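Response regulator aspartate phosphatase I (PDB 4I1A) dephosphorylates the sporulation initiation phosphotransferase Spo0F and activates gene expression, excision and transfer of ICEBs1 by inactivating the repressor ImmR. Local coordinates at residues F147-S150 with Y151-Y155; M156-T159 with Y160-M163; Y271-A274 with K275-N278; V281-I284 with Y285-K288. All coordinates share one frame; numbering follows the deposited sequence.

How the contacts relate
Contacts 1 and 2 occupy one pair of consecutive helices and their turn in this all-helical tetratricopeptide repeat chain, contacts 3 and 4 another. In chain order, contact 1 lies on helix 139-155, contact 2 covers the turn into helix 159-173, contact 3 ends helix 261-275, and contact 4 lies on helix 279-295. Contacts 1 and 2 touch, their centres about 7 Å apart; contacts 3 and 4 also touch, with centres about 11 Å apart. The two pairs sit on opposite sides of the chain's centre, with centres about 33 to 36 Å apart between pairs. Local bonding along each helix and round each turn thus recurs at distant points of one repeat array.

Contact 1 (F147-S150 with Y151-Y155); sequences FKVS and YVYYY
Tyr-151 directs its N to Phe-147 O at 3.0 Å, and that carbonyl serves a second donor, Ser-150 OG, which lies 2.7 Å from Phe-147 O. The serine reaches back because OG stands between its own backbone N and carbonyl carbon (chi1 74°), a rotation that turns the hydroxyl toward the preceding turn of helix. With an alanine here, Phe-147 O would probably lose one of its two donors, and the side chain would probably lose its grip on the preceding turn.

Val-152 follows, its N bonded to Lys-148 O at 3.1 Å. Its CG1 presses close on the backbone, 3.1 Å from Val-149 O, while the side chain also touches Tyr-126 of helix 119-129. Tyr-153 N bonds to Val-149 O at 3.1 Å. The ring then runs alongside the valine, both side chains pointing the same way, with Tyr-153 CE2 3.5 Å from Val-149 CG1. Tyr-154 N donates to Ser-150 O at 2.8 Å, and Tyr-154 CB rests against the same oxygen. Ser-162 OG, from helix 159-173, is bonded to Ser-150 O as well.

This is regular i to i+4 helix bonding where the predicted second tetratricopeptide repeat begins, within helix 139-155, with polar and apolar contacts on different flanks. The chemistry implies that Ser-150 works through both its polar oxygens: OG adds a second donor to a carbonyl of its own helix, whereas the serine's carbonyl ties that helix to the next, so two main-chain oxygens each take two donors.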
loop_
_atom_site.group_PDB
_atom_site.type_symbol
_atom_site.label_atom_id
_atom_site.label_comp_id
_atom_site.label_asym_id
_atom_site.label_seq_id
_atom_site.Cartn_x
_atom_site.Cartn_y
_atom_site.Cartn_z
ATOM N N PHE A 147 -4.228 -10.975 -14.771
ATOM C CA PHE A 147 -3.427 -10.219 -13.819
ATOM C C PHE A 147 -3.388 -8.747 -14.190
ATOM O O PHE A 147 -3.638 -7.880 -13.354
ATOM C CB PHE A 147 -2.002 -10.762 -13.726
ATOM C CG PHE A 147 -1.136 -9.992 -12.762
ATOM C CD1 PHE A 147 -1.163 -10.281 -11.406
ATOM C CD2 PHE A 147 -0.316 -8.962 -13.205
ATOM C CE1 PHE A 147 -0.378 -9.567 -10.511
ATOM C CE2 PHE A 147 0.469 -8.243 -12.316
ATOM C CZ PHE A 147 0.439 -8.546 -10.967
ATOM N N LYS A 148 -3.076 -8.466 -15.450
ATOM C CA LYS A 148 -3.024 -7.088 -15.930
ATOM C C LYS A 148 -4.353 -6.367 -15.744
ATOM O O LYS A 148 -4.383 -5.220 -15.307
ATOM C CB LYS A 148 -2.601 -7.057 -17.395
ATOM C CG LYS A 148 -1.209 -7.605 -17.611
ATOM C CD LYS A 148 -0.169 -6.786 -16.846
ATOM C CE LYS A 148 1.186 -7.504 -16.813
ATOM N NZ LYS A 148 2.315 -6.590 -16.457
ATOM N N VAL A 149 -5.450 -7.046 -16.074
ATOM C CA VAL A 149 -6.779 -6.463 -15.925
ATOM C C VAL A 149 -7.089 -6.139 -14.462
ATOM O O VAL A 149 -7.613 -5.064 -14.160
ATOM C CB VAL A 149 -7.886 -7.373 -16.523
ATOM C CG1 VAL A 149 -9.263 -6.811 -16.219
ATOM C CG2 VAL A 149 -7.705 -7.516 -18.026
ATOM N N SER A 150 -6.759 -7.059 -13.555
ATOM C CA SER A 150 -7.002 -6.823 -12.132
ATOM C C SER A 150 -6.235 -5.602 -11.684
ATOM O O SER A 150 -6.714 -4.833 -10.857
ATOM C CB SER A 150 -6.607 -8.027 -11.276
ATOM O OG SER A 150 -5.204 -8.144 -11.168
ATOM N N TYR A 151 -5.047 -5.421 -12.258
ATOM C CA TYR A 151 -4.162 -4.330 -11.876
ATOM C C TYR A 151 -4.695 -2.945 -12.267
ATOM O O TYR A 151 -4.666 -2.021 -11.456
ATOM C CB TYR A 151 -2.769 -4.553 -12.457
ATOM C CG TYR A 151 -1.712 -3.685 -11.823
ATOM C CD1 TYR A 151 -1.191 -3.994 -10.573
ATOM C CD2 TYR A 151 -1.240 -2.549 -12.469
ATOM C CE1 TYR A 151 -0.223 -3.194 -9.983
ATOM C CE2 TYR A 151 -0.274 -1.745 -11.888
ATOM C CZ TYR A 151 0.233 -2.071 -10.645
ATOM O OH TYR A 151 1.197 -1.269 -10.072
ATOM N N VAL A 152 -5.169 -2.785 -13.499
ATOM C CA VAL A 152 -5.736 -1.494 -13.879
ATOM C C VAL A 152 -6.974 -1.204 -13.016
ATOM O O VAL A 152 -7.170 -0.081 -12.548
ATOM C CB VAL A 152 -6.052 -1.403 -15.400
ATOM C CG1 VAL A 152 -6.747 -2.639 -15.874
ATOM C CG2 VAL A 152 -6.906 -0.155 -15.711
ATOM N N TYR A 153 -7.786 -2.235 -12.788
ATOM C CA TYR A 153 -8.944 -2.131 -11.917
ATOM C C TYR A 153 -8.558 -1.738 -10.493
ATOM O O TYR A 153 -9.234 -0.915 -9.868
ATOM C CB TYR A 153 -9.741 -3.435 -11.933
ATOM C CG TYR A 153 -10.726 -3.496 -13.073
ATOM C CD1 TYR A 153 -11.513 -2.392 -13.389
ATOM C CD2 TYR A 153 -10.863 -4.645 -13.846
ATOM C CE1 TYR A 153 -12.428 -2.434 -14.436
ATOM C CE2 TYR A 153 -11.775 -4.698 -14.902
ATOM C CZ TYR A 153 -12.551 -3.589 -15.189
ATOM O OH TYR A 153 -13.451 -3.634 -16.232
ATOM N N TYR A 154 -7.466 -2.315 -9.997
ATOM C CA TYR A 154 -6.928 -1.960 -8.688
ATOM C C TYR A 154 -6.471 -0.500 -8.648
ATOM O O TYR A 154 -6.551 0.157 -7.610
ATOM C CB TYR A 154 -5.772 -2.893 -8.319
ATOM C CG TYR A 154 -5.116 -2.583 -6.991
ATOM C CD1 TYR A 154 -5.840 -2.643 -5.804
ATOM C CD2 TYR A 154 -3.769 -2.242 -6.922
ATOM C CE1 TYR A 154 -5.248 -2.355 -4.586
ATOM C CE2 TYR A 154 -3.161 -1.957 -5.701
ATOM C CZ TYR A 154 -3.907 -2.014 -4.537
ATOM O OH TYR A 154 -3.316 -1.737 -3.321
ATOM N N TYR A 155 -5.998 0.006 -9.781
ATOM C CA TYR A 155 -5.543 1.390 -9.855
ATOM C C TYR A 155 -6.739 2.338 -9.750
ATOM O O TYR A 155 -6.650 3.395 -9.128
ATOM C CB TYR A 155 -4.770 1.627 -11.158
ATOM C CG TYR A 155 -3.911 2.879 -11.194
ATOM C CD1 TYR A 155 -4.460 4.116 -11.523
ATOM C CD2 TYR A 155 -2.547 2.819 -10.924
ATOM C CE1 TYR A 155 -3.677 5.263 -11.565
ATOM C CE2 TYR A 155 -1.757 3.959 -10.967
ATOM C CZ TYR A 155 -2.326 5.178 -11.287
ATOM O OH TYR A 155 -1.544 6.315 -11.329
#

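Contact 2 (M156-T159 with Y160-M163); sequences MKQT and YFSM
Gln-158 and Phe-161 lie side by side and point the same way, yet their flat groups are turned almost perpendicular, the amide and ring planes standing 83° apart. A bend at chi2 (-70°) folds the glutamine back, bringing OE1 to 4.0 Å from Phe-161 CD1. This is a loose brush; the ring has firmer company in Tyr-153, which it meets edge-to-face.

On another flank Thr-159 and Met-163 also run alongside each other. The methionine chain, bent at both chi2 and chi3, doubles back so that its CE comes to 4.0 Å from Thr-159 CG2, methyl against methyl. Ser-162 takes a different direction: its OG bonds to Asn-193, joining helix 180-196 as well as helix 139-155.

Behind these side chains the new helix is started by its backbone. Ser-162 N donates to Gln-158 O at 3.0 Å, and Met-163 N to Thr-159 O. Gln-158 is the N-cap residue and also the centre of an inverse gamma turn, in which Thr-159 N makes a weak bond to Lys-157 O. Lys-157, with positive phi, is the C-prime residue of the Schellman motif ending helix 139-155, and its NZ forms a salt bridge with Asp-196.

One helix is therefore closed and another begun within three residues, a tight reversal between two consecutive helices of the tetratricopeptide repeat domain. The chemistry implies that main-chain bonds set this turn; across it Gln-158 with Phe-161 and Thr-159 with Met-163 add modest, mainly van der Waals contact, while the polar ends of Lys-157 and Ser-162 bond to helix 180-196.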
loop_
_atom_site.group_PDB
_atom_site.type_symbol
_atom_site.label_atom_id
_atom_site.label_comp_id
_atom_site.label_asym_id
_atom_site.label_seq_id
_atom_site.Cartn_x
_atom_site.Cartn_y
_atom_site.Cartn_z
ATOM N N MET A 156 -7.859 1.950 -10.347
ATOM C CA MET A 156 -9.053 2.784 -10.328
ATOM C C MET A 156 -9.934 2.467 -9.134
ATOM O O MET A 156 -11.077 2.928 -9.061
ATOM C CB MET A 156 -9.843 2.588 -11.613
ATOM C CG MET A 156 -8.942 2.474 -12.810
ATOM S SD MET A 156 -9.873 2.295 -14.321
ATOM C CE MET A 156 -10.712 3.892 -14.359
ATOM N N LYS A 157 -9.400 1.670 -8.210
ATOM C CA LYS A 157 -10.110 1.303 -6.988
ATOM C C LYS A 157 -11.478 0.697 -7.283
ATOM O O LYS A 157 -12.416 0.829 -6.497
ATOM C CB LYS A 157 -10.227 2.506 -6.040
ATOM C CG LYS A 157 -8.873 3.073 -5.590
ATOM C CD LYS A 157 -8.183 2.136 -4.598
ATOM C CE LYS A 157 -6.660 2.219 -4.703
ATOM N NZ LYS A 157 -5.965 1.274 -3.772
ATOM N N GLN A 158 -11.585 0.040 -8.431
ATOM C CA GLN A 158 -12.740 -0.795 -8.735
ATOM C C GLN A 158 -12.543 -2.136 -8.034
ATOM O O GLN A 158 -12.263 -3.157 -8.672
ATOM C CB GLN A 158 -12.889 -0.984 -10.249
ATOM C CG GLN A 158 -13.667 0.127 -10.953
ATOM C CD GLN A 158 -15.154 0.097 -10.604
ATOM O OE1 GLN A 158 -15.755 -0.977 -10.467
ATOM N NE2 GLN A 158 -15.751 1.277 -10.447
ATOM N N THR A 159 -12.699 -2.105 -6.711
ATOM C CA THR A 159 -12.365 -3.212 -5.819
ATOM C C THR A 159 -13.003 -4.527 -6.224
ATOM O O THR A 159 -12.355 -5.572 -6.182
ATOM C CB THR A 159 -12.782 -2.881 -4.362
ATOM O OG1 THR A 159 -12.210 -1.628 -3.970
ATOM C CG2 THR A 159 -12.334 -3.961 -3.399
ATOM N N TYR A 160 -14.273 -4.479 -6.611
ATOM C CA TYR A 160 -14.989 -5.696 -6.979
ATOM C C TYR A 160 -14.385 -6.361 -8.224
ATOM O O TYR A 160 -14.128 -7.569 -8.236
ATOM C CB TYR A 160 -16.481 -5.411 -7.190
ATOM C CG TYR A 160 -17.308 -6.668 -7.288
ATOM C CD1 TYR A 160 -17.869 -7.239 -6.154
ATOM C CD2 TYR A 160 -17.496 -7.306 -8.508
ATOM C CE1 TYR A 160 -18.615 -8.410 -6.231
ATOM C CE2 TYR A 160 -18.241 -8.478 -8.598
ATOM C CZ TYR A 160 -18.797 -9.023 -7.456
ATOM O OH TYR A 160 -19.539 -10.177 -7.536
ATOM N N PHE A 161 -14.162 -5.566 -9.267
ATOM C CA PHE A 161 -13.609 -6.082 -10.520
ATOM C C PHE A 161 -12.170 -6.571 -10.371
ATOM O O PHE A 161 -11.803 -7.615 -10.903
ATOM C CB PHE A 161 -13.690 -5.020 -11.622
ATOM C CG PHE A 161 -15.020 -4.971 -12.317
ATOM C CD1 PHE A 161 -16.179 -4.743 -11.601
ATOM C CD2 PHE A 161 -15.110 -5.150 -13.688
ATOM C CE1 PHE A 161 -17.401 -4.699 -12.238
ATOM C CE2 PHE A 161 -16.332 -5.103 -14.333
ATOM C CZ PHE A 161 -17.481 -4.877 -13.605
ATOM N N SER A 162 -11.363 -5.807 -9.648
ATOM C CA SER A 162 -9.963 -6.144 -9.458
ATOM C C SER A 162 -9.825 -7.493 -8.777
ATOM O O SER A 162 -9.108 -8.370 -9.254
ATOM C CB SER A 162 -9.264 -5.065 -8.633
ATOM O OG SER A 162 -7.973 -5.489 -8.249
ATOM N N MET A 163 -10.537 -7.663 -7.670
ATOM C CA MET A 163 -10.435 -8.892 -6.898
ATOM C C MET A 163 -10.974 -10.095 -7.665
ATOM O O MET A 163 -10.525 -11.221 -7.460
ATOM C CB MET A 163 -11.134 -8.736 -5.553
ATOM C CG MET A 163 -10.793 -9.823 -4.556
ATOM S SD MET A 163 -10.813 -9.184 -2.879
ATOM C CE MET A 163 -12.112 -7.956 -2.984
#

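Contact 3 (Y271-A274 with K275-N278); sequences YVEA and KQQN
Lys-275 lays its chain across the ring of Tyr-271, and this is the tightly packed end of the contact. Lys-275 CE stands 3.4 Å from the centroid of the Tyr-271 ring, directly over its centre, a CH-pi contact; Lys-275 NZ lies over the same face at 4.3 Å from that centroid, a cation-pi interaction. The lysine chain, extended beyond CG, lays CE over the ring. NZ has a further partner in Asp-235, with which it forms a salt bridge.

A second firm point joins Glu-273 to Asn-278. Asn-278 ND2 donates to Glu-273 OE1 at 3.0 Å, meeting it on the syn side, and the carboxylate and amide planes are nearly coplanar, 16° apart. The other carboxylate oxygen, OE2, is bonded to Ser-244. The backbone runs beside this bridge: Asn-278 N reaches Glu-273 O at 2.8 Å, and Gln-277 N reaches Ala-274 O at 2.8 Å from above the carbonyl plane. With Gln-277 at positive phi, these bonds make a Schellman motif that ends the helix.

The other glutamine is held more slackly. Gln-276 NE2 stays 3.7 Å from Glu-273 OE2 and 4.0 Å from Val-272 CG1, while the bonds of Gln-276 N to Val-272 O and Glu-273 O are both weak. Gln-277, exposed, takes little part through its side chain.

Helix 261-275 thus closes between two neighbours: Val-272, Lys-275 and Gln-276 touch Tyr-240 of helix 240-257, whereas Tyr-271 and Ala-274 pack on Phe-312 of helix 299-313.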
loop_
_atom_site.group_PDB
_atom_site.type_symbol
_atom_site.label_atom_id
_atom_site.label_comp_id
_atom_site.label_asym_id
_atom_site.label_seq_id
_atom_site.Cartn_x
_atom_site.Cartn_y
_atom_site.Cartn_z
ATOM N N TYR A 271 5.946 4.730 13.682
ATOM C CA TYR A 271 4.589 5.003 14.126
ATOM C C TYR A 271 4.091 3.927 15.098
ATOM O O TYR A 271 3.540 4.245 16.157
ATOM C CB TYR A 271 3.660 5.130 12.920
ATOM C CG TYR A 271 2.403 5.903 13.208
ATOM C CD1 TYR A 271 2.182 6.474 14.461
ATOM C CD2 TYR A 271 1.432 6.062 12.232
ATOM C CE1 TYR A 271 1.022 7.182 14.724
ATOM C CE2 TYR A 271 0.281 6.763 12.479
ATOM C CZ TYR A 271 0.077 7.321 13.723
ATOM O OH TYR A 271 -1.083 8.014 13.951
ATOM N N VAL A 272 4.298 2.662 14.732
ATOM C CA VAL A 272 3.907 1.536 15.576
ATOM C C VAL A 272 4.487 1.642 16.994
ATOM O O VAL A 272 3.786 1.414 17.986
ATOM C CB VAL A 272 4.293 0.187 14.915
ATOM C CG1 VAL A 272 4.386 -0.932 15.939
ATOM C CG2 VAL A 272 3.299 -0.157 13.828
ATOM N N GLU A 273 5.757 2.007 17.086
ATOM C CA GLU A 273 6.424 2.107 18.383
ATOM C C GLU A 273 5.916 3.296 19.193
ATOM O O GLU A 273 5.802 3.224 20.420
ATOM C CB GLU A 273 7.942 2.189 18.199
ATOM C CG GLU A 273 8.577 0.893 17.693
ATOM C CD GLU A 273 8.436 -0.247 18.691
ATOM O OE1 GLU A 273 8.504 0.023 19.906
ATOM O OE2 GLU A 273 8.256 -1.414 18.275
ATOM N N ALA A 274 5.625 4.390 18.499
ATOM C CA ALA A 274 5.034 5.568 19.121
ATOM C C ALA A 274 3.651 5.251 19.707
ATOM O O ALA A 274 3.316 5.694 20.809
ATOM C CB ALA A 274 4.936 6.695 18.108
ATOM N N LYS A 275 2.854 4.480 18.971
ATOM C CA LYS A 275 1.528 4.089 19.446
ATOM C C LYS A 275 1.589 3.221 20.705
ATOM O O LYS A 275 0.612 3.137 21.442
ATOM C CB LYS A 275 0.743 3.352 18.361
ATOM C CG LYS A 275 0.344 4.184 17.153
ATOM C CD LYS A 275 -0.361 3.293 16.144
ATOM C CE LYS A 275 -0.358 3.889 14.761
ATOM N NZ LYS A 275 -1.207 3.077 13.846
ATOM N N GLN A 276 2.721 2.566 20.953
ATOM C CA GLN A 276 2.882 1.801 22.193
ATOM C C GLN A 276 3.546 2.652 23.260
ATOM O O GLN A 276 3.887 2.156 24.333
ATOM C CB GLN A 276 3.715 0.537 21.975
ATOM C CG GLN A 276 3.172 -0.400 20.924
ATOM C CD GLN A 276 4.012 -1.655 20.794
ATOM O OE1 GLN A 276 3.883 -2.583 21.592
ATOM N NE2 GLN A 276 4.883 -1.689 19.791
ATOM N N GLN A 277 3.714 3.937 22.953
ATOM C CA GLN A 277 4.422 4.879 23.820
ATOM C C GLN A 277 5.887 4.504 24.031
ATOM O O GLN A 277 6.512 4.941 25.005
ATOM C CB GLN A 277 3.724 5.056 25.171
ATOM C CG GLN A 277 2.296 5.590 25.078
ATOM C CD GLN A 277 1.269 4.484 25.145
ATOM O OE1 GLN A 277 1.101 3.845 26.187
ATOM N NE2 GLN A 277 0.582 4.241 24.032
ATOM N N ASN A 278 6.442 3.710 23.117
ATOM C CA ASN A 278 7.873 3.433 23.154
ATOM C C ASN A 278 8.625 4.552 22.449
ATOM O O ASN A 278 9.210 4.355 21.390
ATOM C CB ASN A 278 8.182 2.077 22.528
ATOM C CG ASN A 278 7.620 0.920 23.337
ATOM O OD1 ASN A 278 7.496 1.001 24.560
ATOM N ND2 ASN A 278 7.279 -0.171 22.652
#

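Contact 4 (V281-I284 with Y285-K288); sequences VALI and YFRK
Val-281 and Tyr-285 meet side by side, Val-281 CG1 lying 3.8 Å from Tyr-285 CE2, but the polar link between them is slack: Tyr-285 N reaches Val-281 O only at 3.5 Å, a weak bond. Ile-284 N makes a second weak bond to that oxygen. Later carbonyls fare better. Ala-282 O receives Phe-286 N at 2.7 Å, Leu-283 O receives Arg-287 N, and Ile-284 O takes Lys-288 N.

These i to i+4 bonds belong to helix 279-295, within the predicted fifth tetratricopeptide repeat, where small Ala-282 packs on Glu-273 of the preceding helix. Tyr-285 fits between helices, touching Leu-266 and Leu-269 of helix 261-275 and Ile-248 and Leu-251 of helix 240-257. Replacing it with an alanine would probably open a gap there and leave Val-281 CG1 without its aromatic partner.

On another flank the guanidinium of Arg-287 lies with one face over Leu-283, whose CG sits 3.6 Å above its plane; Leu-283 CD2 comes 3.5 Å from Arg-287 NH2. The leucine's other methyl, Leu-283 CD1, lies 3.9 Å from CD2 of Phe-286, whose ring meets that of Phe-313.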
loop_
_atom_site.group_PDB
_atom_site.type_symbol
_atom_site.label_atom_id
_atom_site.label_comp_id
_atom_site.label_asym_id
_atom_site.label_seq_id
_atom_site.Cartn_x
_atom_site.Cartn_y
_atom_site.Cartn_z
ATOM N N VAL A 281 12.713 4.352 21.563
ATOM C CA VAL A 281 13.035 3.470 20.456
ATOM C C VAL A 281 12.453 4.006 19.138
ATOM O O VAL A 281 13.044 3.848 18.061
ATOM C CB VAL A 281 12.515 2.046 20.745
ATOM C CG1 VAL A 281 12.564 1.159 19.495
ATOM C CG2 VAL A 281 13.315 1.428 21.889
ATOM N N ALA A 282 11.298 4.653 19.233
ATOM C CA ALA A 282 10.627 5.170 18.053
ATOM C C ALA A 282 11.442 6.314 17.475
ATOM O O ALA A 282 11.565 6.451 16.253
ATOM C CB ALA A 282 9.178 5.639 18.399
ATOM N N LEU A 283 12.008 7.126 18.368
ATOM C CA LEU A 283 12.786 8.303 17.984
ATOM C C LEU A 283 14.030 7.915 17.179
ATOM O O LEU A 283 14.534 8.677 16.354
ATOM C CB LEU A 283 13.188 9.079 19.240
ATOM C CG LEU A 283 13.878 10.422 19.052
ATOM C CD1 LEU A 283 13.028 11.315 18.173
ATOM C CD2 LEU A 283 14.169 11.084 20.409
ATOM N N ILE A 284 14.516 6.708 17.417
ATOM C CA ILE A 284 15.653 6.188 16.678
ATOM C C ILE A 284 15.261 5.852 15.234
ATOM O O ILE A 284 15.985 6.186 14.293
ATOM C CB ILE A 284 16.230 4.967 17.399
ATOM C CG1 ILE A 284 17.008 5.439 18.629
ATOM C CG2 ILE A 284 17.075 4.130 16.453
ATOM C CD1 ILE A 284 17.246 4.375 19.660
ATOM N N TYR A 285 14.103 5.217 15.062
ATOM C CA TYR A 285 13.602 4.904 13.727
ATOM C C TYR A 285 13.088 6.163 13.031
ATOM O O TYR A 285 13.103 6.254 11.804
ATOM C CB TYR A 285 12.513 3.821 13.789
ATOM C CG TYR A 285 13.049 2.467 14.209
ATOM C CD1 TYR A 285 13.895 1.745 13.374
ATOM C CD2 TYR A 285 12.714 1.910 15.439
ATOM C CE1 TYR A 285 14.400 0.508 13.759
ATOM C CE2 TYR A 285 13.211 0.674 15.829
ATOM C CZ TYR A 285 14.050 -0.023 14.985
ATOM O OH TYR A 285 14.540 -1.256 15.363
ATOM N N PHE A 286 12.633 7.130 13.824
ATOM C CA PHE A 286 12.220 8.431 13.310
ATOM C C PHE A 286 13.378 9.179 12.640
ATOM O O PHE A 286 13.247 9.609 11.498
ATOM C CB PHE A 286 11.618 9.293 14.432
ATOM C CG PHE A 286 11.366 10.723 14.030
ATOM C CD1 PHE A 286 10.224 11.065 13.312
ATOM C CD2 PHE A 286 12.268 11.728 14.373
ATOM C CE1 PHE A 286 9.992 12.390 12.932
ATOM C CE2 PHE A 286 12.048 13.056 13.997
ATOM C CZ PHE A 286 10.907 13.387 13.270
ATOM N N ARG A 287 14.503 9.328 13.343
ATOM C CA ARG A 287 15.656 10.058 12.793
ATOM C C ARG A 287 16.240 9.349 11.590
ATOM O O ARG A 287 16.733 9.985 10.660
ATOM C CB ARG A 287 16.766 10.260 13.835
ATOM C CG ARG A 287 16.340 11.086 15.042
ATOM C CD ARG A 287 17.423 11.066 16.107
ATOM N NE ARG A 287 17.198 12.049 17.166
ATOM C CZ ARG A 287 17.255 11.774 18.467
ATOM N NH1 ARG A 287 17.514 10.537 18.875
ATOM N NH2 ARG A 287 17.050 12.735 19.361
ATOM N N LYS A 288 16.197 8.026 11.625
ATOM C CA LYS A 288 16.792 7.230 10.569
ATOM C C LYS A 288 15.927 7.324 9.300
ATOM O O LYS A 288 16.436 7.483 8.191
ATOM C CB LYS A 288 16.973 5.782 11.047
ATOM C CG LYS A 288 17.443 4.799 9.991
ATOM C CD LYS A 288 18.273 3.673 10.618
ATOM C CE LYS A 288 17.656 3.123 11.910
ATOM N NZ LYS A 288 18.664 2.356 12.723
#